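PDB 3H74: pyridoxal kinase from Lactobacillus plantarum, which probably catalyses the ATP-dependent phosphorylation of pyridoxal to pyridoxal 5'-phosphate, as a member of the ribokinase superfamily. Local coordinates for residues Q118-D121 against Q122-A126; L139-T142 against T143-A146; S43-T46 against S47-T51. One frame throughout, in Å; residues are numbered along the deposited sequence.

In the fold
The three contacts are local and follow one another along a ribokinase-like alpha/beta chain. Contact 3 (43-51) comes first, in the loop between strands 32-42 and 54-55. Contact 1 (118-126) starts helix 122-131, and contact 2 (139-146) starts helix 142-149. Both use an N-cap side chain, Asp121 and Asn141. Their centres lie about 14 Å apart. Leu110 joins them indirectly: it touches Tyr124 and bonds Glu144. In contact 2, Asn141 bonds a sulfate, probably from the crystallisation liquor; the NxxE motif here probably lies at the nucleotide-phosphate and magnesium site, as in relatives. Contact 3 is more remote, its centre about 21 Å from contact 1's and about 24 Å from contact 2's.

Contact 1 (Q118-D121 against Q122-A126); sequences QGFD and QDYVA
Phe120 lays its ring flat against the ring of Tyr124, four residues further on. The two side chains lie alongside each other, heading in one direction. They form an offset stack, with centroids 3.9 Å apart and planes only 9° from parallel. CZ of Phe120 comes within 3.5 Å of CE2 of Tyr124, and that CE2 sits over the middle of the Phe120 ring. In return, CE1 of Phe120 lies over the centre of the Tyr124 ring. Tyr124 reaches this place because its CG is anti to its backbone N (chi1 -169°), which turns the ring back past the start of the helix. Its OH bonds to Gly84 N, and its side chain also touches Val83 and Leu110. The stack is thus tied to neighbouring loops at its tyrosine side.

Asp121 comes next and is the N-cap of helix 122-131. Its CG sits between the backbone N and the carbonyl carbon (chi1 54°), and this folds the carboxylate over the first turn. OD1 then accepts from Tyr124 N at 3.1 Å, met nearly along its C-O bond. The backbone O of Asp121 takes the first helical bond, from Val125 N at 3.1 Å. Tyr124 N also leans toward this O, but that bond is weak. CB of Asp123 packs against OD1 of Asp121 at 3.4 Å. The two carboxylates stay apart, with OD2 of Asp121 4.5 Å from OD2 of Asp123. These like charges probably repel mildly, while the helix start would help to offset the charge on Asp121.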
ATOM      1  N   GLN A 118     -11.871  12.587   2.091  1.00 14.84           N
ATOM      2  CA  GLN A 118     -12.921  13.280   1.377  1.00 16.70           C
ATOM      3  C   GLN A 118     -13.293  12.501   0.111  1.00 16.89           C
ATOM      4  O   GLN A 118     -12.487  12.097  -0.618  1.00 17.42           O
ATOM      5  CB  GLN A 118     -12.480  14.743   1.086  1.00 17.17           C
ATOM      6  CG  GLN A 118     -12.156  15.545   2.466  1.00 20.30           C
ATOM      7  CD  GLN A 118     -12.099  17.149   2.471  1.00 23.69           C
ATOM      8  OE1 GLN A 118     -11.059  17.830   2.206  1.00 25.99           O
ATOM      9  NE2 GLN A 118     -13.175  17.702   2.972  1.00 25.13           N
ATOM     10  N   GLY A 119     -14.555  12.204  -0.019  1.00 16.90           N
ATOM     11  CA  GLY A 119     -15.060  11.459  -1.165  1.00 16.94           C
ATOM     12  C   GLY A 119     -15.366   9.983  -0.939  1.00 16.77           C
ATOM     13  O   GLY A 119     -16.012   9.362  -1.721  1.00 17.45           O
ATOM     14  N   PHE A 120     -14.840   9.461   0.165  1.00 15.86           N
ATOM     15  CA  PHE A 120     -15.092   8.077   0.563  1.00 15.23           C
ATOM     16  C   PHE A 120     -16.192   7.989   1.616  1.00 15.60           C
ATOM     17  O   PHE A 120     -16.267   8.810   2.538  1.00 16.36           O
ATOM     18  CB  PHE A 120     -13.822   7.412   1.105  1.00 14.50           C
ATOM     19  CG  PHE A 120     -12.757   7.144   0.061  1.00 13.32           C
ATOM     20  CD1 PHE A 120     -13.059   7.101  -1.304  1.00 13.08           C
ATOM     21  CD2 PHE A 120     -11.450   6.884   0.462  1.00 12.49           C
ATOM     22  CE1 PHE A 120     -12.064   6.836  -2.246  1.00 13.12           C
ATOM     23  CE2 PHE A 120     -10.452   6.617  -0.468  1.00 12.16           C
ATOM     24  CZ  PHE A 120     -10.757   6.588  -1.826  1.00 12.11           C
ATOM     25  N   ASP A 121     -17.035   6.976   1.470  1.00 15.63           N
ATOM     26  CA  ASP A 121     -18.149   6.749   2.380  1.00 15.78           C
ATOM     27  C   ASP A 121     -18.242   5.270   2.751  1.00 15.53           C
ATOM     28  O   ASP A 121     -17.375   4.474   2.373  1.00 15.26           O
ATOM     29  CB  ASP A 121     -19.452   7.251   1.741  1.00 16.24           C
ATOM     30  CG  ASP A 121     -19.708   6.647   0.361  1.00 17.38           C
ATOM     31  OD1 ASP A 121     -19.101   5.606   0.019  1.00 18.80           O
ATOM     32  OD2 ASP A 121     -20.528   7.215  -0.391  1.00 20.28           O
ATOM     33  N   GLN A 122     -19.296   4.894   3.475  1.00 15.52           N
ATOM     34  CA  GLN A 122     -19.496   3.504   3.885  1.00 15.62           C
ATOM     35  C   GLN A 122     -19.616   2.529   2.716  1.00 14.84           C
ATOM     36  O   GLN A 122     -19.213   1.372   2.831  1.00 14.51           O
ATOM     37  CB  GLN A 122     -20.702   3.378   4.813  1.00 16.24           C
ATOM     38  CG  GLN A 122     -20.389   3.744   6.259  1.00 19.11           C
ATOM     39  CD  GLN A 122     -19.542   2.694   6.967  1.00 21.96           C
ATOM     40  OE1 GLN A 122     -19.858   1.500   6.954  1.00 24.18           O
ATOM     41  NE2 GLN A 122     -18.462   3.139   7.596  1.00 22.89           N
ATOM     42  N   ASP A 123     -20.169   2.997   1.599  1.00 14.34           N
ATOM     43  CA  ASP A 123     -20.243   2.184   0.387  1.00 13.98           C
ATOM     44  C   ASP A 123     -18.841   1.817  -0.095  1.00 12.71           C
ATOM     45  O   ASP A 123     -18.607   0.689  -0.524  1.00 12.19           O
ATOM     46  CB  ASP A 123     -21.008   2.913  -0.724  1.00 14.89           C
ATOM     47  CG  ASP A 123     -22.520   2.887  -0.524  1.00 17.45           C
ATOM     48  OD1 ASP A 123     -23.025   2.044   0.250  1.00 19.49           O
ATOM     49  OD2 ASP A 123     -23.198   3.717  -1.162  1.00 21.75           O
ATOM     50  N   TYR A 124     -17.914   2.771  -0.017  1.00 11.62           N
ATOM     51  CA  TYR A 124     -16.537   2.509  -0.431  1.00 10.67           C
ATOM     52  C   TYR A 124     -15.846   1.547   0.532  1.00 10.18           C
ATOM     53  O   TYR A 124     -15.101   0.669   0.095  1.00  9.87           O
ATOM     54  CB  TYR A 124     -15.738   3.802  -0.588  1.00 10.37           C
ATOM     55  CG  TYR A 124     -14.408   3.574  -1.269  1.00  9.87           C
ATOM     56  CD1 TYR A 124     -14.340   3.322  -2.631  1.00 10.28           C
ATOM     57  CD2 TYR A 124     -13.220   3.586  -0.544  1.00  9.62           C
ATOM     58  CE1 TYR A 124     -13.129   3.105  -3.265  1.00  9.48           C
ATOM     59  CE2 TYR A 124     -11.995   3.355  -1.167  1.00  8.79           C
ATOM     60  CZ  TYR A 124     -11.961   3.119  -2.525  1.00  9.09           C
ATOM     61  OH  TYR A 124     -10.768   2.895  -3.165  1.00  7.86           O
ATOM     62  N   VAL A 125     -16.115   1.692   1.831  1.00 10.09           N
ATOM     63  CA  VAL A 125     -15.596   0.763   2.830  1.00 10.35           C
ATOM     64  C   VAL A 125     -16.066  -0.664   2.537  1.00 10.41           C
ATOM     65  O   VAL A 125     -15.288  -1.615   2.628  1.00  9.61           O
ATOM     66  CB  VAL A 125     -15.996   1.175   4.273  1.00 10.51           C
ATOM     67  CG1 VAL A 125     -15.470   0.184   5.281  1.00 11.23           C
ATOM     68  CG2 VAL A 125     -15.446   2.559   4.599  1.00 10.55           C
ATOM     69  N   ALA A 126     -17.343  -0.810   2.184  1.00 10.55           N
ATOM     70  CA  ALA A 126     -17.891  -2.118   1.854  1.00 10.71           C
ATOM     71  C   ALA A 126     -17.208  -2.713   0.615  1.00 10.40           C
ATOM     72  O   ALA A 126     -16.890  -3.904   0.585  1.00 10.73           O
ATOM     73  CB  ALA A 126     -19.397  -2.034   1.663  1.00 11.39           C
TER

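Contact 2 (L139-T142 against T143-A146); sequences LPNT and TEAA. With SO4 (sulfate ion), chain B.
A capping box opens helix 142-149, with Asn141 as its N-cap and Glu144 as its return partner. OD1 of Asn141 accepts from Glu144 N at 2.8 Å, with the donor almost in line with the C=O bond. Glu144 answers through OE1, which accepts from Asn141 N at 2.9 Å in a nearly straight bond. That N-H approaches on the anti side of the carboxylate, 29° out of its plane. The two side chains cross at about a right angle. Even so, amide and carboxylate are stacked, their planes 14° apart, and OE1 of Glu144 lies 3.3 Å from CG of Asn141. With chi1 at 64°, the amide of Asn141 swings back over the helix start.

This helix follows strand 137-138 of the central sheet in the ribokinase-like fold. Asn141 and Glu144 are the ends of the family's NxxE motif, which in relatives helps to place magnesium and phosphate groups. The other half of the amide faces the sulfate: Asn141 ND2 gives a bond of 2.9 Å to sulfate O2. ND2 also bonds to Gly111 O, so the amide is gripped at both ends and its rotation is fixed. The sulfate probably came from the crystallisation liquor. OE2 of Glu144 receives the backbone N-H groups of Leu110 and Gly111, which hold the carboxylate in place beside the amide. Next to the box, CB of Pro140 packs on CB of Glu144 at 3.7 Å. Backbone bonding continues from Ala145 N to Asn141 O, 2.9 Å. The hydroxyls of Thr142 and Thr143 are bonded to Asp180 and Gly114.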
ATOM      1  N   LEU A 139      -2.531  -3.836   4.521  1.00  6.54           N
ATOM      2  CA  LEU A 139      -1.681  -2.855   5.199  1.00  6.53           C
ATOM      3  C   LEU A 139      -2.449  -1.620   5.683  1.00  6.88           C
ATOM      4  O   LEU A 139      -2.061  -0.486   5.384  1.00  7.00           O
ATOM      5  CB  LEU A 139      -0.544  -2.431   4.260  1.00  6.74           C
ATOM      6  CG  LEU A 139       0.385  -3.546   3.775  1.00  6.30           C
ATOM      7  CD1 LEU A 139       1.333  -3.026   2.690  1.00  7.80           C
ATOM      8  CD2 LEU A 139       1.175  -4.155   4.937  1.00  8.78           C
ATOM      9  N   PRO A 140      -3.537  -1.822   6.457  1.00  6.68           N
ATOM     10  CA  PRO A 140      -4.278  -0.673   6.955  1.00  6.93           C
ATOM     11  C   PRO A 140      -3.474   0.131   7.967  1.00  7.22           C
ATOM     12  O   PRO A 140      -2.656  -0.428   8.707  1.00  7.83           O
ATOM     13  CB  PRO A 140      -5.469  -1.325   7.671  1.00  7.20           C
ATOM     14  CG  PRO A 140      -4.938  -2.657   8.108  1.00  7.64           C
ATOM     15  CD  PRO A 140      -4.120  -3.095   6.938  1.00  7.04           C
ATOM     16  N   ASN A 141      -3.725   1.431   8.011  1.00  7.01           N
ATOM     17  CA  ASN A 141      -3.339   2.219   9.170  1.00  7.81           C
ATOM     18  C   ASN A 141      -4.410   2.037  10.257  1.00  8.27           C
ATOM     19  O   ASN A 141      -5.348   1.244  10.093  1.00  8.03           O
ATOM     20  CB  ASN A 141      -3.082   3.692   8.794  1.00  7.99           C
ATOM     21  CG  ASN A 141      -4.322   4.400   8.278  1.00  7.81           C
ATOM     22  OD1 ASN A 141      -5.443   4.057   8.645  1.00  8.16           O
ATOM     23  ND2 ASN A 141      -4.131   5.413   7.432  1.00  7.92           N
ATOM     24  N   THR A 142      -4.271   2.762  11.360  1.00  8.93           N
ATOM     25  CA  THR A 142      -5.141   2.576  12.518  1.00  9.95           C
ATOM     26  C   THR A 142      -6.579   3.030  12.230  1.00  9.70           C
ATOM     27  O   THR A 142      -7.537   2.433  12.724  1.00 10.13           O
ATOM     28  CB  THR A 142      -4.523   3.267  13.760  1.00 10.40           C
ATOM     29  OG1 THR A 142      -3.392   2.508  14.200  1.00 11.20           O
ATOM     30  CG2 THR A 142      -5.503   3.360  14.902  1.00 12.63           C
ATOM     31  N   THR A 143      -6.724   4.068  11.408  1.00  8.95           N
ATOM     32  CA  THR A 143      -8.040   4.532  10.969  1.00  8.85           C
ATOM     33  C   THR A 143      -8.728   3.471  10.106  1.00  8.56           C
ATOM     34  O   THR A 143      -9.903   3.138  10.304  1.00  8.38           O
ATOM     35  CB  THR A 143      -7.930   5.857  10.177  1.00  9.37           C
ATOM     36  OG1 THR A 143      -7.343   6.863  11.009  1.00 10.26           O
ATOM     37  CG2 THR A 143      -9.291   6.343   9.717  1.00  8.87           C
ATOM     38  N   GLU A 144      -7.979   2.938   9.148  1.00  8.16           N
ATOM     39  CA  GLU A 144      -8.494   1.943   8.220  1.00  7.96           C
ATOM     40  C   GLU A 144      -8.833   0.627   8.912  1.00  8.40           C
ATOM     41  O   GLU A 144      -9.806  -0.027   8.557  1.00  8.23           O
ATOM     42  CB  GLU A 144      -7.499   1.743   7.084  1.00  7.58           C
ATOM     43  CG  GLU A 144      -7.457   2.970   6.187  1.00  7.43           C
ATOM     44  CD  GLU A 144      -6.141   3.197   5.464  1.00  7.58           C
ATOM     45  OE1 GLU A 144      -5.148   2.476   5.719  1.00  6.99           O
ATOM     46  OE2 GLU A 144      -6.126   4.136   4.638  1.00  7.11           O
ATOM     47  N   ALA A 145      -8.041   0.245   9.908  1.00  8.63           N
ATOM     48  CA  ALA A 145      -8.323  -0.975  10.671  1.00  9.46           C
ATOM     49  C   ALA A 145      -9.711  -0.912  11.311  1.00  9.66           C
ATOM     50  O   ALA A 145     -10.497  -1.861  11.221  1.00 10.26           O
ATOM     51  CB  ALA A 145      -7.264  -1.194  11.725  1.00 10.33           C
ATOM     52  N   ALA A 146     -10.000   0.217  11.951  1.00  9.47           N
ATOM     53  CA  ALA A 146     -11.293   0.451  12.593  1.00  9.70           C
ATOM     54  C   ALA A 146     -12.431   0.522  11.576  1.00  9.63           C
ATOM     55  O   ALA A 146     -13.498  -0.070  11.783  1.00  9.53           O
ATOM     56  CB  ALA A 146     -11.247   1.709  13.443  1.00 10.48           C
TER
HETATM   57  S   SO4 B 281      -0.794   5.797   5.324  1.00 12.50           S
HETATM   58  O1  SO4 B 281      -1.695   5.044   4.452  1.00 13.63           O
HETATM   59  O2  SO4 B 281      -1.413   5.999   6.634  1.00 14.29           O
HETATM   60  O3  SO4 B 281       0.486   5.102   5.459  1.00 15.01           O
HETATM   61  O4  SO4 B 281      -0.555   7.118   4.732  1.00 15.19           O

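Contact 3 (S43-T46 against S47-T51); sequences STHT and SGYGT
Tyr49 folds back over Thr44 and His45, and these three side chains make the tight part of this surface loop. The loop runs from strand 32-42 to strand 54-55, at the edge of the central sheet. Thr44 comes over one face of the tyrosine ring. Its CB lies 3.9 Å from the ring centroid and 30° off the normal, a CH-pi contact. The threonine OG1 lies 3.3 Å from CB of Tyr49 and donates to His45 O at 2.8 Å. His45 meets a different part of the ring. The edge of Tyr49 points at the imidazole face in a T-shaped pair, with planes at 67°. CE2 of Tyr49 is the nearest atom, 3.4 Å from CE1 of His45.

The imidazole is held at its rim as well. ND1 accepts from Ser47 N at 3.1 Å, and this donor lies close to the ring plane. A chi1 of 67° turns the histidine ring toward the following residues and brings ND1 to Ser47 N. The other ring nitrogen, NE2, bonds to Arg258 O. Arg258 also reaches Gly48 O through NH1, and the side chain of Tyr49 touches Arg258.

The other side of the loop is more open and joined by water, though Thr44, Tyr49 and Gly50 also touch a crystal neighbour. One water donates to His45 O and Gly50 O and accepts from Tyr49 N at 2.9 Å, so it bridges three backbone groups across the turn. A second water links Thr46 OG1 with Ser47 OG, 2.7 Å from the serine oxygen. Gly48 and Gly50 are exposed here and have positive phi angles. The bonds around His45 are consistent with ND1 accepting and NE2 probably carrying a proton toward Arg258 O.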
ATOM      1  N   SER A  43      -2.678  15.405 -12.723  1.00  4.89           N
ATOM      2  CA  SER A  43      -1.591  16.339 -13.036  1.00  5.03           C
ATOM      3  C   SER A  43      -0.569  16.428 -11.886  1.00  5.02           C
ATOM      4  O   SER A  43       0.648  16.554 -12.122  1.00  4.89           O
ATOM      5  CB  SER A  43      -2.145  17.726 -13.350  1.00  5.09           C
ATOM      6  OG  SER A  43      -2.991  18.166 -12.297  1.00  5.40           O
ATOM      7  N   THR A  44      -1.081  16.408 -10.654  1.00  4.99           N
ATOM      8  CA  THR A  44      -0.270  16.431  -9.430  1.00  5.40           C
ATOM      9  C   THR A  44      -1.033  15.617  -8.393  1.00  5.11           C
ATOM     10  O   THR A  44      -2.227  15.349  -8.564  1.00  5.27           O
ATOM     11  CB  THR A  44      -0.109  17.863  -8.832  1.00  6.03           C
ATOM     12  OG1 THR A  44      -1.370  18.308  -8.300  1.00  5.47           O
ATOM     13  CG2 THR A  44       0.406  18.886  -9.840  1.00  6.63           C
ATOM     14  N   HIS A  45      -0.385  15.262  -7.281  1.00  5.38           N
ATOM     15  CA  HIS A  45      -1.166  14.688  -6.199  1.00  5.83           C
ATOM     16  C   HIS A  45      -2.065  15.751  -5.564  1.00  6.54           C
ATOM     17  O   HIS A  45      -2.007  16.940  -5.909  1.00  6.27           O
ATOM     18  CB  HIS A  45      -0.324  13.879  -5.188  1.00  6.24           C
ATOM     19  CG  HIS A  45       0.650  14.679  -4.377  1.00  6.04           C
ATOM     20  ND1 HIS A  45       0.274  15.726  -3.558  1.00  7.20           N
ATOM     21  CD2 HIS A  45       1.985  14.528  -4.211  1.00  6.90           C
ATOM     22  CE1 HIS A  45       1.345  16.194  -2.937  1.00  7.19           C
ATOM     23  NE2 HIS A  45       2.394  15.489  -3.324  1.00  7.36           N
ATOM     24  N   THR A  46      -2.923  15.292  -4.661  1.00  7.70           N
ATOM     25  CA  THR A  46      -4.001  16.120  -4.135  1.00  9.48           C
ATOM     26  C   THR A  46      -3.643  16.903  -2.866  1.00 10.10           C
ATOM     27  O   THR A  46      -4.528  17.486  -2.232  1.00 11.32           O
ATOM     28  CB  THR A  46      -5.269  15.259  -3.886  1.00  9.99           C
ATOM     29  OG1 THR A  46      -4.919  14.100  -3.123  1.00 12.49           O
ATOM     30  CG2 THR A  46      -5.877  14.803  -5.201  1.00 11.53           C
ATOM     31  N   SER A  47      -2.362  16.949  -2.504  1.00 10.04           N
ATOM     32  CA  SER A  47      -1.959  17.601  -1.259  1.00 11.00           C
ATOM     33  C   SER A  47      -1.003  18.782  -1.480  1.00 10.45           C
ATOM     34  O   SER A  47       0.212  18.633  -1.381  1.00 10.95           O
ATOM     35  CB  SER A  47      -1.361  16.565  -0.292  1.00 11.28           C
ATOM     36  OG  SER A  47      -2.300  15.540   0.021  1.00 15.28           O
ATOM     37  N   GLY A  48      -1.551  19.958  -1.790  1.00  9.84           N
ATOM     38  CA  GLY A  48      -0.741  21.182  -1.775  1.00  9.18           C
ATOM     39  C   GLY A  48      -0.505  21.919  -3.081  1.00  8.49           C
ATOM     40  O   GLY A  48       0.152  22.961  -3.100  1.00  8.77           O
ATOM     41  N   TYR A  49      -1.011  21.378  -4.187  1.00  7.93           N
ATOM     42  CA  TYR A  49      -0.832  22.010  -5.494  1.00  7.96           C
ATOM     43  C   TYR A  49      -2.111  22.687  -5.996  1.00  8.21           C
ATOM     44  O   TYR A  49      -2.143  23.163  -7.132  1.00  8.69           O
ATOM     45  CB  TYR A  49      -0.405  20.980  -6.544  1.00  7.65           C
ATOM     46  CG  TYR A  49       0.889  20.252  -6.279  1.00  7.33           C
ATOM     47  CD1 TYR A  49       2.111  20.802  -6.668  1.00  7.64           C
ATOM     48  CD2 TYR A  49       0.885  18.987  -5.701  1.00  7.65           C
ATOM     49  CE1 TYR A  49       3.307  20.107  -6.459  1.00  7.79           C
ATOM     50  CE2 TYR A  49       2.058  18.291  -5.497  1.00  7.34           C
ATOM     51  CZ  TYR A  49       3.259  18.850  -5.864  1.00  7.10           C
ATOM     52  OH  TYR A  49       4.417  18.123  -5.648  1.00  8.31           O
ATOM     53  N   GLY A  50      -3.146  22.722  -5.159  1.00  8.24           N
ATOM     54  CA  GLY A  50      -4.481  23.117  -5.617  1.00  8.00           C
ATOM     55  C   GLY A  50      -5.124  21.977  -6.397  1.00  7.94           C
ATOM     56  O   GLY A  50      -4.532  20.900  -6.574  1.00  8.95           O
ATOM     57  N   THR A  51      -6.335  22.216  -6.882  1.00  7.21           N
ATOM     58  CA  THR A  51      -7.153  21.198  -7.524  1.00  7.19           C
ATOM     59  C   THR A  51      -6.473  20.634  -8.770  1.00  6.55           C
ATOM     60  O   THR A  51      -6.221  21.368  -9.717  1.00  6.35           O
ATOM     61  CB  THR A  51      -8.506  21.802  -7.919  1.00  7.04           C
ATOM     62  OG1 THR A  51      -9.135  22.324  -6.736  1.00  7.83           O
ATOM     63  CG2 THR A  51      -9.407  20.748  -8.536  1.00  8.51           C
TER
HETATM   64  O   HOH W   1      -2.962  19.365  -4.826  1.00  8.41           O
HETATM   65  O   HOH W   2      -2.797  13.655  -1.898  1.00 18.55           O